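Local coordinates for DNA replication protein DnaC (Aquifex aeolicus, PDB 3ECC) that is a helicase loader in the initiation of DNA replication that probably binds ATP through a P-loop, at residues G38-K51 with M173-R185. Sequence-based numbering, arbitrary orientation.
Sequences GKGLTFVGSPGVGK and MNELLVIKGSDLR. With ADP (adenosine-5'-diphosphate), chain B; BEF (beryllium trifluoride ion), chain D.
The P-loop strand, 40-45, lies parallel to the outermost strand 174-178, and the rungs run from Glu175 N to Gly40 O, Thr42 N to Glu175 O, Leu177 N to Thr42 O (2.9 Å) and Ile179 N to Val44 O. At the start of the ladder the amide of Asn174 reaches across, its ND2 giving a bond to Thr42 OG1 (3.0 Å) that lies in the amide plane; the same ND2 also bonds Thr136 O of strand 136-141, which flanks 40-45 in the sheet. On this face Leu176 CD1 packs on Val44 CG2 at 3.5 Å. On the other, Ile179 CD1 comes obliquely to Phe43 CD1 (3.8 Å), near Leu54 of helix 51-65. Past the strands the Walker A loop, whose type II turn spans Ser46 to Val49, leads through Gly50, the N-cap, into that helix. Gly50 N and Lys51 N bond the ADP beta-phosphate, and bends at chi3 and chi4 (-63° and -67°) fold the Lys51 chain back over it, with NZ 2.7 Å from ADP O2B and also bonded to Gly45 O. Shortening Lys51 to an alanine is likely to leave O2B with its backbone N-H donors but without the ammonium charge, and Gly45 O without this donor. From the C-terminus, Arg185 passes one guanidinium face over Gly48 CA, and its NH1 (3.0 Å) and NH2 (2.6 Å) both bond fluorine F3 of the beryllium trifluoride, the gamma-phosphate mimic.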
ATOM      1  N   GLY A  38      -3.575 -13.020   4.000  1.00 50.26           N
ATOM      2  CA  GLY A  38      -3.805 -11.590   4.155  1.00 49.30           C
ATOM      3  C   GLY A  38      -2.621 -10.815   4.698  1.00 48.68           C
ATOM      4  O   GLY A  38      -2.773  -9.947   5.551  1.00 48.39           O
ATOM      5  N   LYS A  39      -1.428 -11.151   4.228  1.00 48.15           N
ATOM      6  CA  LYS A  39      -0.244 -10.393   4.603  1.00 47.58           C
ATOM      7  C   LYS A  39       0.131  -9.476   3.463  1.00 46.61           C
ATOM      8  O   LYS A  39       0.040  -9.856   2.299  1.00 46.53           O
ATOM      9  CB  LYS A  39       0.926 -11.318   4.928  1.00 47.95           C
ATOM     10  CG  LYS A  39       0.761 -12.121   6.215  1.00 49.72           C
ATOM     11  CD  LYS A  39       2.085 -12.741   6.662  1.00 51.54           C
ATOM     12  CE  LYS A  39       2.554 -13.789   5.676  1.00 52.33           C
ATOM     13  NZ  LYS A  39       3.931 -14.274   5.968  1.00 54.06           N
ATOM     14  N   GLY A  40       0.546  -8.265   3.799  1.00 45.52           N
ATOM     15  CA  GLY A  40       0.994  -7.327   2.793  1.00 44.35           C
ATOM     16  C   GLY A  40       2.328  -6.730   3.162  1.00 43.56           C
ATOM     17  O   GLY A  40       3.022  -7.237   4.041  1.00 43.59           O
ATOM     18  N   LEU A  41       2.682  -5.641   2.486  1.00 42.68           N
ATOM     19  CA  LEU A  41       3.892  -4.898   2.788  1.00 41.55           C
ATOM     20  C   LEU A  41       3.555  -3.430   2.918  1.00 40.89           C
ATOM     21  O   LEU A  41       2.610  -2.944   2.304  1.00 40.37           O
ATOM     22  CB  LEU A  41       4.936  -5.087   1.685  1.00 41.86           C
ATOM     23  CG  LEU A  41       5.289  -6.519   1.265  1.00 42.36           C
ATOM     24  CD1 LEU A  41       6.014  -6.519  -0.073  1.00 42.11           C
ATOM     25  CD2 LEU A  41       6.121  -7.231   2.341  1.00 42.71           C
ATOM     26  N   THR A  42       4.341  -2.730   3.727  1.00 40.46           N
ATOM     27  CA  THR A  42       4.190  -1.303   3.912  1.00 39.83           C
ATOM     28  C   THR A  42       5.503  -0.594   3.597  1.00 39.84           C
ATOM     29  O   THR A  42       6.526  -0.843   4.230  1.00 39.77           O
ATOM     30  CB  THR A  42       3.747  -0.975   5.342  1.00 39.91           C
ATOM     31  OG1 THR A  42       2.565  -1.726   5.659  1.00 39.94           O
ATOM     32  CG2 THR A  42       3.459   0.516   5.489  1.00 39.52           C
ATOM     33  N   PHE A  43       5.462   0.287   2.605  1.00 39.95           N
ATOM     34  CA  PHE A  43       6.643   1.023   2.170  1.00 39.91           C
ATOM     35  C   PHE A  43       6.592   2.448   2.696  1.00 40.33           C
ATOM     36  O   PHE A  43       5.666   3.202   2.394  1.00 40.43           O
ATOM     37  CB  PHE A  43       6.722   1.061   0.644  1.00 39.56           C
ATOM     38  CG  PHE A  43       6.839  -0.287   0.006  1.00 38.28           C
ATOM     39  CD1 PHE A  43       8.081  -0.877  -0.170  1.00 36.87           C
ATOM     40  CD2 PHE A  43       5.709  -0.956  -0.435  1.00 37.66           C
ATOM     41  CE1 PHE A  43       8.196  -2.111  -0.769  1.00 37.10           C
ATOM     42  CE2 PHE A  43       5.812  -2.199  -1.042  1.00 37.69           C
ATOM     43  CZ  PHE A  43       7.056  -2.777  -1.212  1.00 38.00           C
ATOM     44  N   VAL A  44       7.593   2.810   3.487  1.00 40.55           N
ATOM     45  CA  VAL A  44       7.669   4.128   4.084  1.00 40.86           C
ATOM     46  C   VAL A  44       8.919   4.827   3.569  1.00 41.06           C
ATOM     47  O   VAL A  44       9.888   4.173   3.201  1.00 41.21           O
ATOM     48  CB  VAL A  44       7.718   4.027   5.624  1.00 40.71           C
ATOM     49  CG1 VAL A  44       7.422   5.371   6.262  1.00 41.51           C
ATOM     50  CG2 VAL A  44       6.714   3.002   6.114  1.00 40.95           C
ATOM     51  N   GLY A  45       8.889   6.156   3.529  1.00 41.23           N
ATOM     52  CA  GLY A  45      10.060   6.926   3.122  1.00 41.59           C
ATOM     53  C   GLY A  45       9.743   8.248   2.446  1.00 41.97           C
ATOM     54  O   GLY A  45       8.585   8.566   2.173  1.00 42.23           O
ATOM     55  N   SER A  46      10.790   9.013   2.170  1.00 42.30           N
ATOM     56  CA  SER A  46      10.683  10.282   1.458  1.00 42.92           C
ATOM     57  C   SER A  46      10.340  10.098  -0.031  1.00 43.15           C
ATOM     58  O   SER A  46      10.430   8.985  -0.554  1.00 43.04           O
ATOM     59  CB  SER A  46      11.993  11.053   1.594  1.00 42.65           C
ATOM     60  OG  SER A  46      12.073  11.651   2.867  1.00 43.49           O
ATOM     61  N   PRO A  47       9.922  11.196  -0.705  1.00 43.29           N
ATOM     62  CA  PRO A  47       9.644  11.255  -2.150  1.00 43.39           C
ATOM     63  C   PRO A  47      10.823  10.811  -3.028  1.00 43.36           C
ATOM     64  O   PRO A  47      11.979  10.985  -2.639  1.00 44.10           O
ATOM     65  CB  PRO A  47       9.363  12.747  -2.388  1.00 43.63           C
ATOM     66  CG  PRO A  47       8.839  13.246  -1.082  1.00 43.82           C
ATOM     67  CD  PRO A  47       9.525  12.439  -0.010  1.00 43.37           C
ATOM     68  N   GLY A  48      10.524  10.236  -4.193  1.00 42.83           N
ATOM     69  CA  GLY A  48      11.558   9.899  -5.181  1.00 42.30           C
ATOM     70  C   GLY A  48      12.380   8.672  -4.828  1.00 41.93           C
ATOM     71  O   GLY A  48      13.272   8.260  -5.584  1.00 41.47           O
ATOM     72  N   VAL A  49      12.073   8.092  -3.673  1.00 41.40           N
ATOM     73  CA  VAL A  49      12.810   6.956  -3.155  1.00 41.57           C
ATOM     74  C   VAL A  49      12.508   5.637  -3.895  1.00 41.38           C
ATOM     75  O   VAL A  49      13.335   4.732  -3.906  1.00 41.42           O
ATOM     76  CB  VAL A  49      12.580   6.819  -1.630  1.00 41.81           C
ATOM     77  CG1 VAL A  49      12.694   5.376  -1.177  1.00 42.11           C
ATOM     78  CG2 VAL A  49      13.559   7.732  -0.869  1.00 41.90           C
ATOM     79  N   GLY A  50      11.342   5.543  -4.527  1.00 41.25           N
ATOM     80  CA  GLY A  50      10.989   4.340  -5.299  1.00 40.62           C
ATOM     81  C   GLY A  50       9.871   3.474  -4.731  1.00 40.29           C
ATOM     82  O   GLY A  50       9.662   2.356  -5.192  1.00 40.29           O
ATOM     83  N   LYS A  51       9.138   3.994  -3.748  1.00 39.96           N
ATOM     84  CA  LYS A  51       8.114   3.215  -3.042  1.00 39.45           C
ATOM     85  C   LYS A  51       7.032   2.686  -3.989  1.00 39.51           C
ATOM     86  O   LYS A  51       6.757   1.480  -4.019  1.00 39.59           O
ATOM     87  CB  LYS A  51       7.485   4.030  -1.906  1.00 38.99           C
ATOM     88  CG  LYS A  51       8.475   4.477  -0.844  1.00 38.35           C
ATOM     89  CD  LYS A  51       7.798   5.213   0.302  1.00 36.75           C
ATOM     90  CE  LYS A  51       7.132   6.500  -0.160  1.00 34.47           C
ATOM     91  NZ  LYS A  51       8.116   7.532  -0.609  1.00 34.13           N
ATOM     92  N   MET A 173      -0.958  -6.686  10.057  1.00 54.52           N
ATOM     93  CA  MET A 173      -1.070  -7.416   8.790  1.00 54.86           C
ATOM     94  C   MET A 173       0.147  -7.288   7.865  1.00 54.21           C
ATOM     95  O   MET A 173       0.450  -8.202   7.098  1.00 54.24           O
ATOM     96  CB  MET A 173      -2.354  -7.022   8.046  1.00 55.29           C
ATOM     97  CG  MET A 173      -3.630  -7.687   8.612  1.00 57.72           C
ATOM     98  SD  MET A 173      -4.105  -9.324   7.912  1.00 61.55           S
ATOM     99  CE  MET A 173      -5.225  -8.850   6.588  1.00 58.03           C
ATOM    100  N   ASN A 174       0.848  -6.166   7.952  1.00 53.65           N
ATOM    101  CA  ASN A 174       1.940  -5.893   7.027  1.00 53.05           C
ATOM    102  C   ASN A 174       3.321  -5.923   7.663  1.00 52.86           C
ATOM    103  O   ASN A 174       3.472  -5.707   8.864  1.00 52.85           O
ATOM    104  CB  ASN A 174       1.708  -4.560   6.305  1.00 52.78           C
ATOM    105  CG  ASN A 174       0.655  -4.666   5.232  1.00 51.76           C
ATOM    106  OD1 ASN A 174      -0.025  -5.683   5.111  1.00 50.98           O
ATOM    107  ND2 ASN A 174       0.517  -3.615   4.436  1.00 51.65           N
ATOM    108  N   GLU A 175       4.329  -6.207   6.846  1.00 52.61           N
ATOM    109  CA  GLU A 175       5.708  -6.031   7.261  1.00 52.52           C
ATOM    110  C   GLU A 175       6.205  -4.657   6.816  1.00 52.20           C
ATOM    111  O   GLU A 175       5.958  -4.236   5.687  1.00 51.99           O
ATOM    112  CB  GLU A 175       6.585  -7.132   6.672  1.00 52.62           C
ATOM    113  CG  GLU A 175       7.667  -7.613   7.625  1.00 53.67           C
ATOM    114  CD  GLU A 175       8.883  -8.144   6.897  1.00 55.03           C
ATOM    115  OE1 GLU A 175       8.715  -9.059   6.054  1.00 56.66           O
ATOM    116  OE2 GLU A 175      10.000  -7.643   7.161  1.00 53.96           O
ATOM    117  N   LEU A 176       6.899  -3.957   7.708  1.00 52.08           N
ATOM    118  CA  LEU A 176       7.362  -2.605   7.413  1.00 52.16           C
ATOM    119  C   LEU A 176       8.720  -2.612   6.716  1.00 52.04           C
ATOM    120  O   LEU A 176       9.661  -3.254   7.177  1.00 52.10           O
ATOM    121  CB  LEU A 176       7.427  -1.762   8.691  1.00 52.05           C
ATOM    122  CG  LEU A 176       7.544  -0.241   8.514  1.00 53.02           C
ATOM    123  CD1 LEU A 176       6.158   0.407   8.389  1.00 53.79           C
ATOM    124  CD2 LEU A 176       8.340   0.386   9.663  1.00 52.86           C
ATOM    125  N   LEU A 177       8.814  -1.884   5.609  1.00 52.01           N
ATOM    126  CA  LEU A 177      10.075  -1.741   4.891  1.00 52.15           C
ATOM    127  C   LEU A 177      10.421  -0.274   4.665  1.00 52.30           C
ATOM    128  O   LEU A 177       9.859   0.382   3.792  1.00 52.03           O
ATOM    129  CB  LEU A 177      10.028  -2.489   3.552  1.00 52.04           C
ATOM    130  CG  LEU A 177      10.058  -4.026   3.585  1.00 52.08           C
ATOM    131  CD1 LEU A 177       9.622  -4.597   2.244  1.00 52.03           C
ATOM    132  CD2 LEU A 177      11.433  -4.569   3.975  1.00 51.73           C
ATOM    133  N   VAL A 178      11.346   0.246   5.456  1.00 52.71           N
ATOM    134  CA  VAL A 178      11.763   1.619   5.270  1.00 53.25           C
ATOM    135  C   VAL A 178      12.750   1.745   4.128  1.00 54.15           C
ATOM    136  O   VAL A 178      13.680   0.949   4.002  1.00 54.08           O
ATOM    137  CB  VAL A 178      12.364   2.207   6.530  1.00 52.84           C
ATOM    138  CG1 VAL A 178      12.684   3.668   6.310  1.00 51.98           C
ATOM    139  CG2 VAL A 178      11.390   2.053   7.668  1.00 52.57           C
ATOM    140  N   ILE A 179      12.532   2.750   3.287  1.00 55.41           N
ATOM    141  CA  ILE A 179      13.378   2.991   2.130  1.00 56.56           C
ATOM    142  C   ILE A 179      13.988   4.377   2.222  1.00 57.53           C
ATOM    143  O   ILE A 179      13.276   5.375   2.355  1.00 57.59           O
ATOM    144  CB  ILE A 179      12.578   2.847   0.835  1.00 56.43           C
ATOM    145  CG1 ILE A 179      11.962   1.456   0.770  1.00 56.18           C
ATOM    146  CG2 ILE A 179      13.456   3.104  -0.371  1.00 56.19           C
ATOM    147  CD1 ILE A 179      11.169   1.240  -0.452  1.00 56.73           C
ATOM    148  N   LYS A 180      15.316   4.433   2.166  1.00 59.05           N
ATOM    149  CA  LYS A 180      16.035   5.649   2.514  1.00 60.56           C
ATOM    150  C   LYS A 180      16.964   6.156   1.421  1.00 61.58           C
ATOM    151  O   LYS A 180      18.056   6.638   1.702  1.00 61.97           O
ATOM    152  CB  LYS A 180      16.796   5.459   3.825  1.00 60.35           C
ATOM    153  CG  LYS A 180      15.887   5.307   5.021  1.00 61.67           C
ATOM    154  CD  LYS A 180      16.514   5.884   6.287  1.00 63.57           C
ATOM    155  CE  LYS A 180      17.536   4.926   6.895  1.00 64.81           C
ATOM    156  NZ  LYS A 180      16.887   3.830   7.680  1.00 65.65           N
ATOM    157  N   GLY A 181      16.525   6.070   0.174  1.00 64.25           N
ATOM    158  CA  GLY A 181      17.296   6.644  -0.930  1.00 65.92           C
ATOM    159  C   GLY A 181      17.396   8.163  -0.834  1.00 66.96           C
ATOM    160  O   GLY A 181      16.555   8.814  -0.212  1.00 67.21           O
ATOM    161  N   SER A 182      18.422   8.736  -1.449  1.00 67.95           N
ATOM    162  CA  SER A 182      18.618  10.179  -1.370  1.00 68.82           C
ATOM    163  C   SER A 182      18.662  10.818  -2.755  1.00 69.18           C
ATOM    164  O   SER A 182      19.038  10.178  -3.741  1.00 69.17           O
ATOM    165  CB  SER A 182      19.894  10.514  -0.598  1.00 68.91           C
ATOM    166  OG  SER A 182      19.720  11.670   0.207  1.00 69.47           O
ATOM    167  N   ASP A 183      18.276  12.089  -2.812  1.00 69.68           N
ATOM    168  CA  ASP A 183      18.181  12.833  -4.069  1.00 69.82           C
ATOM    169  C   ASP A 183      16.882  12.511  -4.776  1.00 69.62           C
ATOM    170  O   ASP A 183      16.657  12.916  -5.923  1.00 69.75           O
ATOM    171  CB  ASP A 183      19.338  12.514  -5.006  1.00 70.08           C
ATOM    172  CG  ASP A 183      19.353  13.417  -6.224  1.00 70.54           C
ATOM    173  OD1 ASP A 183      19.862  14.553  -6.103  1.00 71.43           O
ATOM    174  OD2 ASP A 183      18.850  13.000  -7.294  1.00 70.06           O
ATOM    175  N   LEU A 184      16.030  11.761  -4.101  1.00 69.00           N
ATOM    176  CA  LEU A 184      14.692  11.625  -4.585  1.00 68.49           C
ATOM    177  C   LEU A 184      14.702  11.116  -6.024  1.00 68.29           C
ATOM    178  O   LEU A 184      15.429  10.187  -6.354  1.00 68.23           O
ATOM    179  CB  LEU A 184      14.019  12.980  -4.514  1.00 68.34           C
ATOM    180  CG  LEU A 184      12.547  12.993  -4.821  1.00 68.24           C
ATOM    181  CD1 LEU A 184      11.915  14.071  -3.966  1.00 68.84           C
ATOM    182  CD2 LEU A 184      12.334  13.237  -6.303  1.00 68.37           C
ATOM    183  N   ARG A 185      13.910  11.752  -6.884  1.00 67.93           N
ATOM    184  CA  ARG A 185      13.615  11.203  -8.207  1.00 67.32           C
ATOM    185  C   ARG A 185      14.803  11.229  -9.154  1.00 67.31           C
ATOM    186  O   ARG A 185      14.885  10.412 -10.067  1.00 67.14           O
ATOM    187  CB  ARG A 185      12.414  11.922  -8.825  1.00 66.94           C
ATOM    188  CG  ARG A 185      11.170  11.851  -7.953  1.00 65.91           C
ATOM    189  CD  ARG A 185       9.891  12.091  -8.737  1.00 63.13           C
ATOM    190  NE  ARG A 185       8.831  11.160  -8.346  1.00 60.92           N
ATOM    191  CZ  ARG A 185       8.279  11.099  -7.136  1.00 59.26           C
ATOM    192  NH1 ARG A 185       8.677  11.913  -6.168  1.00 58.40           N
ATOM    193  NH2 ARG A 185       7.325  10.214  -6.889  1.00 58.25           N
TER
HETATM  194  PB  ADP B 500       8.009   7.199  -4.476  1.00 46.67           P
HETATM  195  O1B ADP B 500       6.806   6.351  -4.848  1.00 45.44           O
HETATM  196  O2B ADP B 500       8.666   6.801  -3.181  1.00 47.64           O
HETATM  197  O3B ADP B 500       7.778   8.679  -4.612  1.00 47.61           O
HETATM  198  PA  ADP B 500       8.659   6.471  -7.116  1.00 45.84           P
HETATM  199  O1A ADP B 500       8.346   4.995  -7.150  1.00 46.05           O
HETATM  200  O2A ADP B 500       7.483   7.253  -7.679  1.00 44.34           O
HETATM  201  O3A ADP B 500       9.084   6.897  -5.614  1.00 44.87           O
HETATM  202  O5' ADP B 500      10.016   6.792  -7.922  1.00 46.41           O
HETATM  203  C5' ADP B 500      10.175   7.938  -8.752  1.00 47.74           C
HETATM  204  C4' ADP B 500      10.697   7.509 -10.117  1.00 47.82           C
HETATM  205  O4' ADP B 500      11.981   6.905  -9.960  1.00 48.40           O
HETATM  206  C3' ADP B 500       9.800   6.464 -10.748  1.00 48.47           C
HETATM  207  O3' ADP B 500       9.564   6.839 -12.095  1.00 50.72           O
HETATM  208  C2' ADP B 500      10.569   5.156 -10.652  1.00 48.02           C
HETATM  209  O2' ADP B 500      10.406   4.382 -11.825  1.00 49.74           O
HETATM  210  C1' ADP B 500      12.007   5.588 -10.522  1.00 47.53           C
HETATM  211  N9  ADP B 500      12.826   4.686  -9.668  1.00 47.16           N
HETATM  212  C8  ADP B 500      12.911   4.697  -8.321  1.00 46.52           C
HETATM  213  N7  ADP B 500      13.782   3.750  -7.876  1.00 45.55           N
HETATM  214  C5  ADP B 500      14.285   3.129  -8.950  1.00 46.91           C
HETATM  215  C6  ADP B 500      15.256   2.030  -9.207  1.00 47.16           C
HETATM  216  N6  ADP B 500      15.903   1.390  -8.205  1.00 46.07           N
HETATM  217  N1  ADP B 500      15.493   1.691 -10.482  1.00 47.92           N
HETATM  218  C2  ADP B 500      14.884   2.312 -11.512  1.00 47.88           C
HETATM  219  N3  ADP B 500      13.996   3.313 -11.351  1.00 48.03           N
HETATM  220  C4  ADP B 500      13.663   3.752 -10.127  1.00 47.53           C
HETATM  221 BE   BEF D1554       5.935   9.478  -3.450  1.00 51.11          BE
HETATM  222  F1  BEF D1554       6.846   9.101  -1.991  1.00 51.68           F
HETATM  223  F2  BEF D1554       4.763   8.316  -4.093  1.00 52.67           F
HETATM  224  F3  BEF D1554       6.549  10.778  -4.469  1.00 50.29           F
HETATM  225  O   HOH W   1      -2.400  -7.283   3.946  1.00 64.00           O
HETATM  226  O   HOH W   2      13.150   7.624   3.238  1.00 56.00           O